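Long-range contacts in uncharacterized oxidoreductase yvaA (Bacillus subtilis subsp. subtilis, PDB 3GDO), which catalyses the reversible NADPH-dependent reduction of scyllo-inosose to scyllo-inositol and may also reduce other oxidised compounds formed under stress: residues B[4-9]-B[311-316]; B[192-197]-B[216-221]. All coordinates share one frame; numbering follows the deposited sequence. Where two conformers were deposited one is given.

In the fold
Both contacts lie at the periphery of the chain, on opposite sides of its centre, about 38 Å apart between centres. Interaction 1 is a surface contact that joins the start of a strand in the parallel Rossmann sheet to a helix from late in the chain; here side chains make the contact, one arginine gripping a backbone carbonyl and two isoleucines meeting beneath it. Interaction 2, nested inside the long chain loop that interaction 1 closes, is partly buried and pairs two neighbouring strands of the mixed sheet. Its chemistry is accordingly mainly that of backbone hydrogen bonds, supplemented by a proline-tyrosine contact on one sheet face and a long lysine-aspartate salt bridge on the other, the face turned to the second subunit.

Interaction 1. Residues B[4-9]-B[311-316]; sequences DTIKVG and ESIREG
R314 and I313, near the C-terminal end of helix 303-315, meet the beginning of strand 6-11 in a surface contact that is polar on its solvent side and apolar beneath. The guanidinium comes side-on to the carbonyl of D4, giving two nitrogens to one oxygen. NE lies on a lone pair of D4 O, in the carbonyl plane, at 3.0 Å; NH2 hydrogen-bonds the same oxygen from above that plane. A bend at chi2 (-71°) turns the chain of R314 so that its guanidinium lies against I6, with CG1 over the centre of one face, 3.8 Å from CZ. Arginine suits this position: the N-H groups at the edge of its flat guanidinium hold a carbonyl while an aliphatic group packs on the face. I6 begins a central strand of the parallel sheet of the NADP-binding Rossmann fold, and the helix returns to that sheet after some 300 residues. Branched I6 and I313 reach toward each other tip to tip, their CD1 atoms 3.9 Å apart, and I313 also touches L68 on the adjacent strand. E67 ties both sides together: its carboxylate forms a salt bridge with R314 NH1 and accepts a hydrogen bond from the backbone N of K7.

Interaction 2. Residues B[192-197]-B[216-221]; sequences MPKAVT and TLDYGK
T197 O is gripped by two donors, the backbone N of T216 at 2.7 Å and a water that also hydrogen-bonds T216 OG1. The T216 N-H points almost straight at it (171°), and T197 N returns a bond to T216 O, closing a hydrogen-bonded pair in the antiparallel hairpin of strands 195-201 and 212-219. V196 and L217 form the next, non-hydrogen-bonded pair; the side chains of V196 and of P193, further back in the chain, both touch I332 of helix 323-342. The opposite face, with T197 and D218, packs against the second subunit. P193, lacking an N-H, suits the loop before the strand: its CB sits over the centre of the Y219 ring in a CH-pi contact, 3.8 Å from the centroid, and its CG packs on L217. The ring's hydroxyl hydrogen-bonds G191 O. A serine in place of Y219 would probably leave a gap against P193 and deprive G191 O of its hydroxyl partner. Next in the chain, K194 donates its N-H to D218 O, while its side chain extends and then bends at chi4 (77°), which sets NZ 3.7 Å from D218 OD2, a long salt bridge. Aspartate also forms an Asx turn: D218 OD1 accepts from Q223 NE2 and, at 2.8 Å, from G220 N, which meets it on the anti side but 33° out of the carboxylate plane.

Interaction 1. Residues B[4-9]-B[311-316]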
loop_
_atom_site.group_PDB
_atom_site.type_symbol
_atom_site.label_atom_id
_atom_site.label_comp_id
_atom_site.label_asym_id
_atom_site.label_seq_id
_atom_site.Cartn_x
_atom_site.Cartn_y
_atom_site.Cartn_z
ATOM N N ASP B 4 -22.175 21.802 -39.181
ATOM C CA ASP B 4 -22.204 21.780 -37.722
ATOM C C ASP B 4 -20.877 21.437 -37.003
ATOM O O ASP B 4 -20.864 21.338 -35.770
ATOM C CB ASP B 4 -23.371 20.907 -37.224
ATOM C CG ASP B 4 -24.733 21.444 -37.679
ATOM O OD1 ASP B 4 -24.774 22.633 -38.077
ATOM O OD2 ASP B 4 -25.732 20.682 -37.652
ATOM N N THR B 5 -19.777 21.295 -37.739
ATOM C CA THR B 5 -18.503 20.993 -37.079
ATOM C C THR B 5 -18.181 22.057 -36.051
ATOM O O THR B 5 -18.423 23.255 -36.257
ATOM C CB THR B 5 -17.305 20.839 -38.063
ATOM O OG1 THR B 5 -17.188 22.011 -38.891
ATOM C CG2 THR B 5 -17.474 19.624 -38.928
ATOM N N ILE B 6 -17.642 21.609 -34.928
ATOM C CA ILE B 6 -17.217 22.517 -33.884
ATOM C C ILE B 6 -15.841 23.023 -34.288
ATOM O O ILE B 6 -14.930 22.218 -34.548
ATOM C CB ILE B 6 -17.209 21.793 -32.501
ATOM C CG1 ILE B 6 -18.643 21.335 -32.155
ATOM C CG2 ILE B 6 -16.632 22.685 -31.422
ATOM C CD1 ILE B 6 -18.766 20.547 -30.892
ATOM N N LYS B 7 -15.706 24.347 -34.360
ATOM C CA LYS B 7 -14.479 24.999 -34.806
ATOM C C LYS B 7 -13.551 25.118 -33.626
ATOM O O LYS B 7 -13.847 25.806 -32.663
ATOM C CB LYS B 7 -14.745 26.415 -35.401
ATOM C CG LYS B 7 -15.752 26.494 -36.565
ATOM C CD LYS B 7 -15.494 25.399 -37.593
ATOM C CE LYS B 7 -16.451 25.546 -38.800
ATOM N NZ LYS B 7 -17.755 24.886 -38.531
ATOM N N VAL B 8 -12.396 24.485 -33.737
ATOM C CA VAL B 8 -11.463 24.397 -32.606
ATOM C C VAL B 8 -10.228 25.246 -32.828
ATOM O O VAL B 8 -9.689 25.273 -33.925
ATOM C CB VAL B 8 -11.044 22.920 -32.387
ATOM C CG1 VAL B 8 -10.043 22.770 -31.212
ATOM C CG2 VAL B 8 -12.302 22.049 -32.215
ATOM N N GLY B 9 -9.800 25.934 -31.773
ATOM C CA GLY B 9 -8.464 26.524 -31.697
ATOM C C GLY B 9 -7.633 25.810 -30.623
ATOM O O GLY B 9 -8.089 25.652 -29.471
ATOM N N GLU B 311 -21.300 16.886 -27.413
ATOM C CA GLU B 311 -22.708 16.838 -26.952
ATOM C C GLU B 311 -23.068 17.923 -25.937
ATOM O O GLU B 311 -24.209 18.400 -25.955
ATOM C CB GLU B 311 -23.139 15.421 -26.542
ATOM C CG GLU B 311 -23.059 14.462 -27.756
ATOM C CD GLU B 311 -23.298 12.985 -27.459
ATOM O OE1 GLU B 311 -23.260 12.584 -26.281
ATOM O OE2 GLU B 311 -23.515 12.204 -28.434
ATOM N N SER B 312 -22.121 18.360 -25.093
ATOM C CA SER B 312 -22.366 19.522 -24.236
ATOM C C SER B 312 -22.514 20.819 -25.031
ATOM O O SER B 312 -23.375 21.632 -24.726
ATOM C CB SER B 312 -21.259 19.732 -23.201
ATOM O OG SER B 312 -21.152 18.601 -22.350
ATOM N N ILE B 313 -21.643 21.019 -26.014
ATOM C CA ILE B 313 -21.625 22.257 -26.794
ATOM C C ILE B 313 -22.914 22.429 -27.634
ATOM O O ILE B 313 -23.549 23.491 -27.585
ATOM C CB ILE B 313 -20.344 22.343 -27.703
ATOM C CG1 ILE B 313 -19.097 22.589 -26.823
ATOM C CG2 ILE B 313 -20.480 23.459 -28.726
ATOM C CD1 ILE B 313 -17.743 22.344 -27.557
ATOM N N ARG B 314 -23.269 21.372 -28.375
ATOM C CA ARG B 314 -24.351 21.375 -29.359
ATOM C C ARG B 314 -25.759 21.087 -28.763
ATOM O O ARG B 314 -26.761 21.688 -29.196
ATOM C CB ARG B 314 -24.043 20.327 -30.454
ATOM C CG ARG B 314 -22.928 20.715 -31.429
ATOM C CD ARG B 314 -23.402 21.824 -32.335
ATOM N NE ARG B 314 -22.450 22.145 -33.394
ATOM C CZ ARG B 314 -21.693 23.231 -33.387
ATOM N NH1 ARG B 314 -21.769 24.077 -32.377
ATOM N NH2 ARG B 314 -20.835 23.457 -34.377
ATOM N N GLU B 315 -25.819 20.163 -27.793
ATOM C CA GLU B 315 -27.062 19.605 -27.274
ATOM C C GLU B 315 -27.312 20.056 -25.826
ATOM O O GLU B 315 -28.391 19.860 -25.294
ATOM C CB GLU B 315 -27.022 18.066 -27.419
ATOM C CG GLU B 315 -27.170 17.579 -28.888
ATOM C CD GLU B 315 -26.333 16.341 -29.277
ATOM O OE1 GLU B 315 -26.658 15.209 -28.854
ATOM O OE2 GLU B 315 -25.356 16.503 -30.058
ATOM N N GLY B 316 -26.296 20.642 -25.187
ATOM C CA GLY B 316 -26.444 21.092 -23.790
ATOM C C GLY B 316 -26.383 19.999 -22.712
ATOM O O GLY B 316 -26.575 20.288 -21.510
#

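Interaction 2. Residues B[192-197]-B[216-221]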
loop_
_atom_site.group_PDB
_atom_site.type_symbol
_atom_site.label_atom_id
_atom_site.label_comp_id
_atom_site.label_asym_id
_atom_site.label_seq_id
_atom_site.Cartn_x
_atom_site.Cartn_y
_atom_site.Cartn_z
ATOM N N MET B 192 -16.345 13.108 -2.178
ATOM C CA MET B 192 -15.310 13.690 -1.365
ATOM C C MET B 192 -15.156 12.908 -0.069
ATOM O O MET B 192 -16.166 12.473 0.518
ATOM C CB MET B 192 -15.621 15.171 -1.053
ATOM C CG MET B 192 -15.321 16.180 -2.225
ATOM S SD MET B 192 -13.584 16.242 -2.783
ATOM C CE MET B 192 -12.961 17.517 -1.753
ATOM N N PRO B 193 -13.892 12.749 0.403
ATOM C CA PRO B 193 -13.622 12.096 1.677
ATOM C C PRO B 193 -13.841 13.062 2.842
ATOM O O PRO B 193 -14.060 14.247 2.640
ATOM C CB PRO B 193 -12.129 11.739 1.574
ATOM C CG PRO B 193 -11.554 12.844 0.736
ATOM C CD PRO B 193 -12.645 13.172 -0.278
ATOM N N LYS B 194 -13.754 12.585 4.071
ATOM C CA LYS B 194 -13.873 13.534 5.154
ATOM C C LYS B 194 -12.541 14.030 5.678
ATOM O O LYS B 194 -12.507 15.007 6.420
ATOM C CB LYS B 194 -14.766 13.040 6.267
ATOM C CG LYS B 194 -14.548 11.648 6.755
ATOM C CD LYS B 194 -15.750 11.324 7.654
ATOM C CE LYS B 194 -15.793 9.870 8.112
ATOM N NZ LYS B 194 -14.812 9.635 9.216
ATOM N N ALA B 195 -11.443 13.384 5.267
ATOM C CA ALA B 195 -10.139 13.834 5.693
ATOM C C ALA B 195 -9.070 13.278 4.773
ATOM O O ALA B 195 -9.334 12.334 4.003
ATOM C CB ALA B 195 -9.886 13.458 7.154
ATOM N N VAL B 196 -7.887 13.897 4.819
ATOM C CA VAL B 196 -6.744 13.465 4.008
ATOM C C VAL B 196 -5.560 13.417 4.949
ATOM O O VAL B 196 -5.335 14.365 5.723
ATOM C CB VAL B 196 -6.442 14.477 2.865
ATOM C CG1 VAL B 196 -5.164 14.110 2.066
ATOM C CG2 VAL B 196 -7.637 14.628 1.930
ATOM N N THR B 197 -4.810 12.317 4.911
ATOM C CA THR B 197 -3.558 12.215 5.673
ATOM C C THR B 197 -2.463 11.896 4.639
ATOM O O THR B 197 -2.630 10.991 3.802
ATOM C CB THR B 197 -3.679 11.163 6.788
ATOM O OG1 THR B 197 -4.815 11.459 7.623
ATOM C CG2 THR B 197 -2.385 11.097 7.680
ATOM N N THR B 216 -3.792 9.078 2.211
ATOM C CA THR B 216 -4.950 8.340 2.689
ATOM C C THR B 216 -6.176 9.266 2.650
ATOM O O THR B 216 -6.180 10.337 3.319
ATOM C CB THR B 216 -4.748 7.819 4.145
ATOM O OG1 THR B 216 -3.600 6.949 4.198
ATOM C CG2 THR B 216 -6.003 7.082 4.647
ATOM N N LEU B 217 -7.175 8.873 1.880
ATOM C CA LEU B 217 -8.493 9.555 1.881
ATOM C C LEU B 217 -9.506 8.814 2.743
ATOM O O LEU B 217 -9.850 7.641 2.481
ATOM C CB LEU B 217 -9.039 9.775 0.465
ATOM C CG LEU B 217 -8.438 10.902 -0.390
ATOM C CD1 LEU B 217 -6.932 10.810 -0.571
ATOM C CD2 LEU B 217 -9.104 10.946 -1.789
ATOM N N ASP B 218 -9.941 9.515 3.794
ATOM C CA ASP B 218 -10.715 8.917 4.857
ATOM C C ASP B 218 -12.195 9.005 4.488
ATOM O O ASP B 218 -12.766 10.100 4.449
ATOM C CB ASP B 218 -10.404 9.639 6.196
ATOM C CG ASP B 218 -11.229 9.099 7.397
ATOM O OD1 ASP B 218 -11.929 8.061 7.291
ATOM O OD2 ASP B 218 -11.165 9.749 8.467
ATOM N N TYR B 219 -12.786 7.865 4.168
ATOM C CA TYR B 219 -14.231 7.784 3.961
ATOM C C TYR B 219 -14.859 6.919 5.074
ATOM O O TYR B 219 -15.777 6.180 4.806
ATOM C CB TYR B 219 -14.538 7.128 2.631
ATOM C CG TYR B 219 -14.100 7.886 1.381
ATOM C CD1 TYR B 219 -15.004 8.725 0.684
ATOM C CD2 TYR B 219 -12.809 7.738 0.867
ATOM C CE1 TYR B 219 -14.618 9.407 -0.494
ATOM C CE2 TYR B 219 -12.423 8.394 -0.311
ATOM C CZ TYR B 219 -13.324 9.238 -0.980
ATOM O OH TYR B 219 -12.912 9.882 -2.120
ATOM N N GLY B 220 -14.328 6.962 6.295
ATOM C CA GLY B 220 -14.920 6.195 7.414
ATOM C C GLY B 220 -14.521 4.730 7.320
ATOM O O GLY B 220 -13.350 4.366 7.524
ATOM N N LYS B 221 -15.488 3.880 7.016
ATOM C CA LYS B 221 -15.223 2.465 6.882
ATOM C C LYS B 221 -14.313 2.230 5.657
ATOM O O LYS B 221 -13.361 1.431 5.721
ATOM C CB LYS B 221 -16.530 1.704 6.753
ATOM C CG LYS B 221 -16.320 0.203 6.629
ATOM C CD LYS B 221 -17.655 -0.522 6.403
ATOM C CE LYS B 221 -17.390 -1.915 5.832
ATOM N NZ LYS B 221 -18.654 -2.657 5.593
HETATM O O HOH W 1 -1.212 8.269 4.003
#